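Long-range contact in FAD:protein FMN transferase (Pseudomonas stutzeri ATCC 14405 = CCUG 16156, PDB 5MGY), which probably transfers the FMN moiety of FAD onto a threonine side chain of a target protein, releasing AMP, with magnesium as cofactor: residues Ile201-Pro206 against Ala295-Val300. Sequence-based numbering, arbitrary orientation.
Sequences IAIEAP and AAFFVV
The ring of Phe297 is the main bump, rising from strand 295-300 into a shallow hollow formed by Ile203, Glu204 and Ala205. Its CG stands anti to the backbone N (chi1 -180°), which carries the ring across to the other strand. There the CG2 methyl of Ile203 lies 3.6 Å from CD2 of Phe297, while the CB of Ala205 lies 3.7 Å from CZ of Phe297. Between these two methyls, the backbone O of Glu204 comes within 3.4 Å of CE2 of Phe297. All three approach the ring obliquely. The side chains of Ile203 and Phe297 run past one another, and the branch of isoleucine, CG2 anti to its backbone N, puts a methyl beside the ring. Alanine suits the far end of the ring because its single methyl completes the hollow while letting the large aromatic come close.

Two residues on, Val299 makes a second, smaller bump. Its two methyls serve different neighbours: CG1 comes up against CD of Pro206, 3.9 Å away, and CG2 lies 3.9 Å from the O of Glu204. Proline suits this place because its ring gives a compact apolar CD and CG for the methyl to rest against. Glu204 contributes its backbone here, its carboxylate leading away toward Tyr230, to which OE1 makes a weak hydrogen bond. Phe306 touches both Pro206 and Val299, extending this apolar patch.

No hydrogen bond links the segments; their axes approach to 8.2 Å at 31°, too wide for backbone pairing and filled mostly by side chains. Helix 267-292 packs on Ala296 and Phe298. Strand 199-205, antiparallel to 213-219, thus lies across a face of the large antiparallel sheet, consistent with apolar sheet-on-sheet packing, away from the magnesium site of this ApbE-family protein.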
ATOM      1  N   ILE A 201      -2.227  -1.747  17.403  1.00 56.71           N
ATOM      2  CA  ILE A 201      -1.616  -2.671  16.479  1.00 61.18           C
ATOM      3  C   ILE A 201      -0.227  -3.026  17.072  1.00 59.35           C
ATOM      4  O   ILE A 201       0.348  -2.304  17.924  1.00 45.55           O
ATOM      5  CB  ILE A 201      -1.624  -2.090  15.019  1.00 67.70           C
ATOM      6  CG1 ILE A 201      -1.341  -3.143  13.919  1.00 80.26           C
ATOM      7  CG2 ILE A 201      -0.599  -0.979  14.856  1.00 66.06           C
ATOM      8  CD1 ILE A 201      -2.240  -4.380  13.853  1.00 83.87           C
ATOM      9  N   ALA A 202       0.280  -4.177  16.627  1.00 63.15           N
ATOM     10  CA  ALA A 202       1.661  -4.618  16.882  1.00 63.32           C
ATOM     11  C   ALA A 202       2.525  -4.530  15.614  1.00 59.85           C
ATOM     12  O   ALA A 202       2.148  -5.071  14.564  1.00 61.40           O
ATOM     13  CB  ALA A 202       1.640  -6.061  17.364  1.00 69.46           C
ATOM     14  N   ILE A 203       3.682  -3.879  15.709  1.00 53.80           N
ATOM     15  CA  ILE A 203       4.667  -3.972  14.663  1.00 52.13           C
ATOM     16  C   ILE A 203       5.679  -5.023  15.108  1.00 56.15           C
ATOM     17  O   ILE A 203       6.128  -4.982  16.278  1.00 50.23           O
ATOM     18  CB  ILE A 203       5.332  -2.625  14.439  1.00 49.81           C
ATOM     19  CG1 ILE A 203       4.270  -1.611  14.027  1.00 47.25           C
ATOM     20  CG2 ILE A 203       6.389  -2.746  13.343  1.00 51.80           C
ATOM     21  CD1 ILE A 203       4.608  -0.158  14.236  1.00 44.52           C
ATOM     22  N   GLU A 204       6.027  -5.940  14.190  1.00 58.37           N
ATOM     23  CA  GLU A 204       7.083  -6.922  14.463  1.00 63.96           C
ATOM     24  C   GLU A 204       8.477  -6.256  14.527  1.00 67.45           C
ATOM     25  O   GLU A 204       8.814  -5.357  13.720  1.00 64.85           O
ATOM     26  CB  GLU A 204       7.098  -8.045  13.417  1.00 66.41           C
ATOM     27  CG  GLU A 204       5.936  -9.019  13.467  1.00 68.50           C
ATOM     28  CD  GLU A 204       5.847  -9.752  14.795  1.00 72.54           C
ATOM     29  OE1 GLU A 204       6.714 -10.602  15.128  1.00 87.53           O
ATOM     30  OE2 GLU A 204       4.903  -9.460  15.513  1.00 70.32           O
ATOM     31  N   ALA A 205       9.275  -6.730  15.472  1.00 70.09           N
ATOM     32  CA  ALA A 205      10.493  -6.034  15.883  1.00 73.05           C
ATOM     33  C   ALA A 205      11.559  -7.054  16.301  1.00 73.82           C
ATOM     34  O   ALA A 205      12.033  -7.083  17.442  1.00 74.70           O
ATOM     35  CB  ALA A 205      10.178  -5.047  17.003  1.00 73.60           C
ATOM     36  N   PRO A 206      11.961  -7.878  15.356  1.00 75.48           N
ATOM     37  CA  PRO A 206      12.761  -9.010  15.710  1.00 83.61           C
ATOM     38  C   PRO A 206      14.121  -8.693  16.309  1.00 87.36           C
ATOM     39  O   PRO A 206      14.704  -7.629  16.134  1.00 74.07           O
ATOM     40  CB  PRO A 206      12.926  -9.786  14.387  1.00 80.20           C
ATOM     41  CG  PRO A 206      12.046  -9.135  13.445  1.00 78.42           C
ATOM     42  CD  PRO A 206      11.874  -7.743  13.915  1.00 76.91           C
ATOM     43  N   ALA A 295       6.812   9.073   9.738  1.00 43.20           N
ATOM     44  CA  ALA A 295       6.884   8.162  10.824  1.00 43.81           C
ATOM     45  C   ALA A 295       7.064   6.750  10.233  1.00 43.95           C
ATOM     46  O   ALA A 295       6.173   6.230   9.542  1.00 45.81           O
ATOM     47  CB  ALA A 295       5.641   8.259  11.680  1.00 43.25           C
ATOM     48  N   ALA A 296       8.220   6.151  10.474  1.00 41.12           N
ATOM     49  CA  ALA A 296       8.523   4.842   9.909  1.00 40.49           C
ATOM     50  C   ALA A 296       9.398   3.990  10.840  1.00 41.47           C
ATOM     51  O   ALA A 296      10.179   4.539  11.624  1.00 44.10           O
ATOM     52  CB  ALA A 296       9.232   5.026   8.574  1.00 38.62           C
ATOM     53  N   PHE A 297       9.292   2.670  10.700  1.00 39.45           N
ATOM     54  CA  PHE A 297       9.986   1.686  11.527  1.00 41.66           C
ATOM     55  C   PHE A 297      10.552   0.621  10.587  1.00 40.95           C
ATOM     56  O   PHE A 297       9.796  -0.167  10.009  1.00 40.54           O
ATOM     57  CB  PHE A 297       8.979   1.063  12.492  1.00 45.28           C
ATOM     58  CG  PHE A 297       9.544   0.032  13.424  1.00 49.13           C
ATOM     59  CD1 PHE A 297       9.936   0.431  14.724  1.00 53.59           C
ATOM     60  CD2 PHE A 297       9.650  -1.317  13.063  1.00 47.52           C
ATOM     61  CE1 PHE A 297      10.434  -0.494  15.638  1.00 53.46           C
ATOM     62  CE2 PHE A 297      10.156  -2.243  13.974  1.00 51.27           C
ATOM     63  CZ  PHE A 297      10.568  -1.829  15.255  1.00 53.27           C
ATOM     64  N   PHE A 298      11.867   0.601  10.433  1.00 41.29           N
ATOM     65  CA  PHE A 298      12.561  -0.291   9.517  1.00 39.94           C
ATOM     66  C   PHE A 298      13.034  -1.620  10.125  1.00 40.99           C
ATOM     67  O   PHE A 298      13.372  -1.661  11.269  1.00 41.77           O
ATOM     68  CB  PHE A 298      13.796   0.424   9.028  1.00 38.25           C
ATOM     69  CG  PHE A 298      13.529   1.614   8.224  1.00 38.09           C
ATOM     70  CD1 PHE A 298      13.818   1.626   6.862  1.00 37.42           C
ATOM     71  CD2 PHE A 298      12.988   2.737   8.792  1.00 38.19           C
ATOM     72  CE1 PHE A 298      13.562   2.742   6.094  1.00 37.69           C
ATOM     73  CE2 PHE A 298      12.734   3.855   8.016  1.00 39.89           C
ATOM     74  CZ  PHE A 298      13.018   3.861   6.669  1.00 37.70           C
ATOM     75  N   VAL A 299      13.041  -2.711   9.357  1.00 40.45           N
ATOM     76  CA  VAL A 299      13.609  -3.972   9.809  1.00 42.84           C
ATOM     77  C   VAL A 299      14.691  -4.408   8.836  1.00 44.60           C
ATOM     78  O   VAL A 299      14.422  -4.924   7.749  1.00 42.16           O
ATOM     79  CB  VAL A 299      12.571  -5.081   9.998  1.00 47.01           C
ATOM     80  CG1 VAL A 299      13.214  -6.310  10.599  1.00 47.50           C
ATOM     81  CG2 VAL A 299      11.521  -4.611  10.980  1.00 50.60           C
ATOM     82  N   VAL A 300      15.928  -4.216   9.281  1.00 49.34           N
ATOM     83  CA  VAL A 300      17.120  -4.483   8.507  1.00 52.29           C
ATOM     84  C   VAL A 300      17.769  -5.735   9.036  1.00 58.13           C
ATOM     85  O   VAL A 300      17.968  -5.934  10.288  1.00 67.16           O
ATOM     86  CB  VAL A 300      18.132  -3.340   8.604  1.00 51.22           C
ATOM     87  CG1 VAL A 300      19.233  -3.577   7.595  1.00 50.66           C
ATOM     88  CG2 VAL A 300      17.452  -1.999   8.412  1.00 48.87           C
TER